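Local coordinates for protein putative phosphomethylpyrimidine kinase (Bacteroides thetaiotaomicron, PDB 3MBH) that probably phosphorylates pyridoxal with ATP, as a pyridoxal kinase of the ribokinase clan, and is seen here with pyridoxal bound, at residues 42-47 / 55-60; 178-183 / 202-207. All blocks are in the same frame, centred on the assembly; numbering follows the deposited sequence.

Contact 1: 42-47 / 55-60; sequences PTAVLS and FSFLDL
Val45 and Leu58 form an antiparallel hydrogen-bonded pair. Val45 N donates to Leu58 O at 2.8 Å, and Leu58 N returns a bond to Val45 O. Leu60 N donates to Thr43 O at 3.1 Å, an oxygen that also accepts from Gln91 NE2. At the other end two serines pair. Ser56 N points almost straight at Ser47 OG (3.1 Å, 169° at the hydrogen), while the bond from Ser47 N to Ser56 OG is weak. A water links Val45 O and Ser56 OG. This is a beta hairpin, strands 44-46 and 57-59, at the end of the main sheet of a ribokinase-type fold. Leu46, Ala44 and Phe57 share one face. Phe57 runs alongside Leu46, its CG turned away from the backbone N (chi1 -176°). Its CD1 is 3.7 Å from Leu46 CG, and CE1 meets Ala44 CB. The side chain of Leu46 also touches the bound pyridoxal. Leu60 CD1 packs against both Pro42 CB and Val45 CG2, each at 3.8 Å. Leu58 and Leu60 also pack on Leu60 and Leu58 of a second subunit.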
loop_
_atom_site.group_PDB
_atom_site.type_symbol
_atom_site.label_atom_id
_atom_site.label_comp_id
_atom_site.label_asym_id
_atom_site.label_seq_id
_atom_site.Cartn_x
_atom_site.Cartn_y
_atom_site.Cartn_z
ATOM N N PRO A 42 11.790 27.797 -15.833
ATOM C CA PRO A 42 12.588 27.062 -16.783
ATOM C C PRO A 42 13.771 27.878 -17.314
ATOM O O PRO A 42 13.612 29.048 -17.623
ATOM C CB PRO A 42 11.581 26.728 -17.899
ATOM C CG PRO A 42 10.574 27.861 -17.828
ATOM C CD PRO A 42 10.460 28.161 -16.375
ATOM N N THR A 43 14.959 27.262 -17.336
ATOM C CA THR A 43 16.212 27.939 -17.676
ATOM C C THR A 43 16.533 27.856 -19.164
ATOM O O THR A 43 17.319 28.680 -19.685
ATOM C CB THR A 43 17.352 27.353 -16.867
ATOM O OG1 THR A 43 17.447 25.940 -17.152
ATOM C CG2 THR A 43 17.105 27.582 -15.284
ATOM N N ALA A 44 15.934 26.874 -19.825
ATOM C CA ALA A 44 16.233 26.531 -21.211
ATOM C C ALA A 44 15.225 25.491 -21.659
ATOM O O ALA A 44 14.661 24.799 -20.829
ATOM C CB ALA A 44 17.658 25.965 -21.388
ATOM N N VAL A 45 15.045 25.380 -22.966
ATOM C CA VAL A 45 14.305 24.292 -23.598
ATOM C C VAL A 45 15.204 23.477 -24.510
ATOM O O VAL A 45 15.874 24.030 -25.376
ATOM C CB VAL A 45 13.099 24.814 -24.349
ATOM C CG1 VAL A 45 12.414 23.677 -25.181
ATOM C CG2 VAL A 45 12.121 25.324 -23.304
ATOM N N LEU A 46 15.244 22.175 -24.293
ATOM C CA LEU A 46 16.038 21.283 -25.125
ATOM C C LEU A 46 15.216 20.084 -25.588
ATOM O O LEU A 46 14.357 19.605 -24.861
ATOM C CB LEU A 46 17.294 20.786 -24.354
ATOM C CG LEU A 46 18.304 21.807 -23.748
ATOM C CD1 LEU A 46 17.866 22.349 -22.369
ATOM C CD2 LEU A 46 19.700 21.144 -23.582
ATOM N N SER A 47 15.563 19.534 -26.752
ATOM C CA SER A 47 14.982 18.309 -27.264
ATOM C C SER A 47 15.323 17.096 -26.370
ATOM O O SER A 47 14.546 16.106 -26.278
ATOM C CB SER A 47 15.506 18.057 -28.684
ATOM O OG SER A 47 16.928 17.919 -28.743
ATOM N N PHE A 55 21.596 18.206 -29.731
ATOM C CA PHE A 55 20.407 18.638 -29.068
ATOM C C PHE A 55 20.004 19.995 -29.614
ATOM O O PHE A 55 20.859 20.756 -30.021
ATOM C CB PHE A 55 20.641 18.745 -27.538
ATOM C CG PHE A 55 21.875 19.535 -27.170
ATOM C CD1 PHE A 55 23.122 18.909 -27.068
ATOM C CD2 PHE A 55 21.787 20.867 -26.912
ATOM C CE1 PHE A 55 24.251 19.649 -26.708
ATOM C CE2 PHE A 55 22.916 21.604 -26.561
ATOM C CZ PHE A 55 24.145 21.009 -26.508
ATOM N N SER A 56 18.696 20.282 -29.573
ATOM C CA SER A 56 18.173 21.636 -29.762
ATOM C C SER A 56 18.359 22.375 -28.458
ATOM O O SER A 56 18.371 21.765 -27.400
ATOM C CB SER A 56 16.690 21.624 -30.157
ATOM O OG SER A 56 15.870 21.124 -29.131
ATOM N N PHE A 57 18.496 23.688 -28.542
ATOM C CA PHE A 57 18.721 24.478 -27.359
ATOM C C PHE A 57 18.094 25.875 -27.514
ATOM O O PHE A 57 18.381 26.583 -28.454
ATOM C CB PHE A 57 20.223 24.610 -27.115
ATOM C CG PHE A 57 20.551 25.331 -25.867
ATOM C CD1 PHE A 57 20.511 24.679 -24.660
ATOM C CD2 PHE A 57 20.816 26.696 -25.878
ATOM C CE1 PHE A 57 20.781 25.332 -23.474
ATOM C CE2 PHE A 57 21.082 27.369 -24.690
ATOM C CZ PHE A 57 21.082 26.686 -23.492
ATOM N N LEU A 58 17.228 26.248 -26.578
ATOM C CA LEU A 58 16.699 27.586 -26.490
ATOM C C LEU A 58 16.945 28.120 -25.047
ATOM O O LEU A 58 16.393 27.601 -24.058
ATOM C CB LEU A 58 15.206 27.606 -26.801
ATOM C CG LEU A 58 14.550 29.002 -26.777
ATOM C CD1 LEU A 58 15.039 29.965 -27.897
ATOM C CD2 LEU A 58 13.052 28.825 -26.813
ATOM N N ASP A 59 17.694 29.207 -24.985
ATOM C CA ASP A 59 18.119 29.864 -23.749
ATOM C C ASP A 59 16.945 30.675 -23.290
ATOM O O ASP A 59 16.478 31.522 -24.030
ATOM C CB ASP A 59 19.308 30.812 -24.092
ATOM C CG ASP A 59 19.774 31.690 -22.890
ATOM O OD1 ASP A 59 19.328 31.533 -21.735
ATOM O OD2 ASP A 59 20.659 32.545 -23.124
ATOM N N LEU A 60 16.469 30.461 -22.082
ATOM C CA LEU A 60 15.308 31.239 -21.601
ATOM C C LEU A 60 15.662 32.389 -20.612
ATOM O O LEU A 60 14.756 32.899 -19.892
ATOM C CB LEU A 60 14.253 30.310 -20.994
ATOM C CG LEU A 60 13.559 29.308 -21.942
ATOM C CD1 LEU A 60 12.696 28.381 -21.082
ATOM C CD2 LEU A 60 12.744 30.029 -23.013
HETATM O O HOH W 1 14.967 23.185 -27.956
#

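Contact 2: 178-183 / 202-207; sequences GPQVVI and NRQGNR
Gln180 and Asn202 each place CG opposite the backbone N (chi1 173° and -167°), and their side chains run alongside each other, pointing the same way. The two amides are nearly coplanar, 11° apart. Gln180 NE2 donates to a lone pair of Asn202 OD1 at 2.9 Å. The same oxygen accepts from Gln204 N at 3.1 Å, above the amide plane, which makes an Asx turn. Gln204 CB also touches Gln180 NE2. The Arg203 chain bends at chi3 and brings its guanidinium end-on to Gly178 O. NH1 and NH2 both donate to this one oxygen, at 3.1 and 3.2 Å, and it lies in the guanidinium plane. Gln180 CA sits over one face of the group. An alanine in place of Arg203 lacks both nitrogens, and Gly178 O would probably be left without a mate in this turn and Gln180 CA uncovered. The backbone adds a nearly straight bond from Arg203 N to Gln180 O, 2.8 Å. Val181 and Asn202 form an antiparallel non-hydrogen-bonded pair, where Val181 CG2 touches Asn202 OD1. A G1 beta bulge at Asn206 and Arg207, facing Asn202, shapes the turn between strands 195-202 and 207-213. Gly178, with positive phi, is where the chain leaves helical geometry after helix 164-176, bound for strand 181-189. Arg203 touches Ser175 of that helix, and Val181 and Asn202 pack on Leu241 of helix 241-257.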
loop_
_atom_site.group_PDB
_atom_site.type_symbol
_atom_site.label_atom_id
_atom_site.label_comp_id
_atom_site.label_asym_id
_atom_site.label_seq_id
_atom_site.Cartn_x
_atom_site.Cartn_y
_atom_site.Cartn_z
ATOM N N GLY A 178 29.217 29.285 2.525
ATOM C CA GLY A 178 27.783 29.554 2.679
ATOM C C GLY A 178 26.970 28.373 3.201
ATOM O O GLY A 178 26.371 28.474 4.237
ATOM N N PRO A 179 26.958 27.250 2.472
ATOM C CA PRO A 179 25.997 26.206 2.711
ATOM C C PRO A 179 26.167 25.484 4.013
ATOM O O PRO A 179 27.276 25.078 4.334
ATOM C CB PRO A 179 26.235 25.234 1.546
ATOM C CG PRO A 179 26.842 26.054 0.503
ATOM C CD PRO A 179 27.601 27.123 1.156
ATOM N N GLN A 180 25.064 25.325 4.750
ATOM C CA GLN A 180 25.081 24.574 5.985
ATOM C C GLN A 180 25.297 23.092 5.688
ATOM O O GLN A 180 25.919 22.405 6.454
ATOM C CB GLN A 180 23.770 24.801 6.742
ATOM C CG GLN A 180 23.620 23.899 8.013
ATOM C CD GLN A 180 22.186 23.837 8.536
ATOM O OE1 GLN A 180 21.479 24.868 8.600
ATOM N NE2 GLN A 180 21.746 22.625 8.914
ATOM N N VAL A 181 24.765 22.625 4.568
ATOM C CA VAL A 181 24.873 21.213 4.159
ATOM C C VAL A 181 25.517 21.120 2.785
ATOM O O VAL A 181 25.098 21.805 1.795
ATOM C CB VAL A 181 23.510 20.497 4.131
ATOM C CG1 VAL A 181 23.635 19.015 3.566
ATOM C CG2 VAL A 181 22.899 20.440 5.559
ATOM N N VAL A 182 26.553 20.296 2.732
ATOM C CA VAL A 182 27.260 20.054 1.494
ATOM C C VAL A 182 27.263 18.550 1.299
ATOM O O VAL A 182 27.612 17.810 2.215
ATOM C CB VAL A 182 28.713 20.558 1.549
ATOM C CG1 VAL A 182 29.457 20.262 0.246
ATOM C CG2 VAL A 182 28.730 22.083 1.897
ATOM N N ILE A 183 26.871 18.115 0.102
ATOM C CA ILE A 183 26.885 16.704 -0.244
ATOM C C ILE A 183 27.734 16.557 -1.497
ATOM O O ILE A 183 27.509 17.270 -2.481
ATOM C CB ILE A 183 25.419 16.166 -0.444
ATOM C CG1 ILE A 183 24.548 16.439 0.811
ATOM C CG2 ILE A 183 25.456 14.699 -0.838
ATOM C CD1 ILE A 183 23.059 16.222 0.592
ATOM N N ASN A 202 27.157 18.480 7.708
ATOM C CA ASN A 202 26.110 19.356 8.235
ATOM C C ASN A 202 26.815 20.242 9.238
ATOM O O ASN A 202 27.305 19.771 10.282
ATOM C CB ASN A 202 24.983 18.542 8.909
ATOM C CG ASN A 202 23.756 19.358 9.176
ATOM O OD1 ASN A 202 23.795 20.581 9.136
ATOM N ND2 ASN A 202 22.657 18.699 9.437
ATOM N N ARG A 203 26.875 21.518 8.940
ATOM C CA ARG A 203 27.544 22.460 9.842
ATOM C C ARG A 203 26.765 22.493 11.166
ATOM O O ARG A 203 27.337 22.642 12.221
ATOM C CB ARG A 203 27.606 23.858 9.202
ATOM C CG ARG A 203 28.470 24.887 10.009
ATOM C CD ARG A 203 28.640 26.224 9.242
ATOM N NE ARG A 203 27.353 26.765 8.777
ATOM C CZ ARG A 203 27.068 27.192 7.527
ATOM N NH1 ARG A 203 27.993 27.190 6.564
ATOM N NH2 ARG A 203 25.833 27.646 7.231
ATOM N N GLN A 204 25.449 22.293 11.104
ATOM C CA GLN A 204 24.685 22.234 12.304
ATOM C C GLN A 204 24.868 20.859 12.967
ATOM O O GLN A 204 24.269 19.865 12.527
ATOM C CB GLN A 204 23.247 22.470 11.981
ATOM C CG GLN A 204 22.382 22.361 13.163
ATOM C CD GLN A 204 22.419 23.578 14.043
ATOM O OE1 GLN A 204 22.555 24.740 13.557
ATOM N NE2 GLN A 204 22.264 23.342 15.357
ATOM N N GLY A 205 25.640 20.822 14.050
ATOM C CA GLY A 205 26.016 19.584 14.713
ATOM C C GLY A 205 27.400 19.120 14.268
ATOM O O GLY A 205 28.008 18.262 14.916
ATOM N N ASN A 206 27.891 19.683 13.156
ATOM C CA ASN A 206 29.278 19.477 12.706
ATOM C C ASN A 206 29.525 17.998 12.488
ATOM O O ASN A 206 30.508 17.458 12.957
ATOM C CB ASN A 206 30.262 20.077 13.711
ATOM C CG ASN A 206 31.738 20.019 13.252
ATOM O OD1 ASN A 206 32.108 20.418 12.159
ATOM N ND2 ASN A 206 32.585 19.547 14.146
ATOM N N ARG A 207 28.605 17.342 11.782
ATOM C CA ARG A 207 28.716 15.906 11.515
ATOM C C ARG A 207 29.043 15.638 10.042
ATOM O O ARG A 207 28.612 16.375 9.165
ATOM C CB ARG A 207 27.429 15.158 11.947
ATOM C CG ARG A 207 27.184 15.160 13.433
ATOM C CD ARG A 207 26.050 14.247 13.782
ATOM N NE ARG A 207 25.718 14.231 15.199
ATOM C CZ ARG A 207 24.906 15.109 15.800
ATOM N NH1 ARG A 207 24.334 16.125 15.148
ATOM N NH2 ARG A 207 24.652 14.967 17.080
#

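Contact 1 closes before contact 2 opens along the chain. Their centres are about 33 Å apart and their nearest atoms about 19 Å, so they do not touch. They lie on opposite sides of the chain's centre but belong to the same mixed sheet. Strand 44-46 joins it beside strand 9-17. From there strands 80-83, 108-111 and 142-143 lead in parallel order to strand 181-189, where contact 2 begins. Contact 1 borders the pyridoxal pocket and a second subunit. Contact 2 lies away from the pyridoxal pocket, and Gln180 and Asn202 pack on Gly261 of a third subunit. The two contacts thus belong to distant parts of one sheet and meet different neighbours in the assembly.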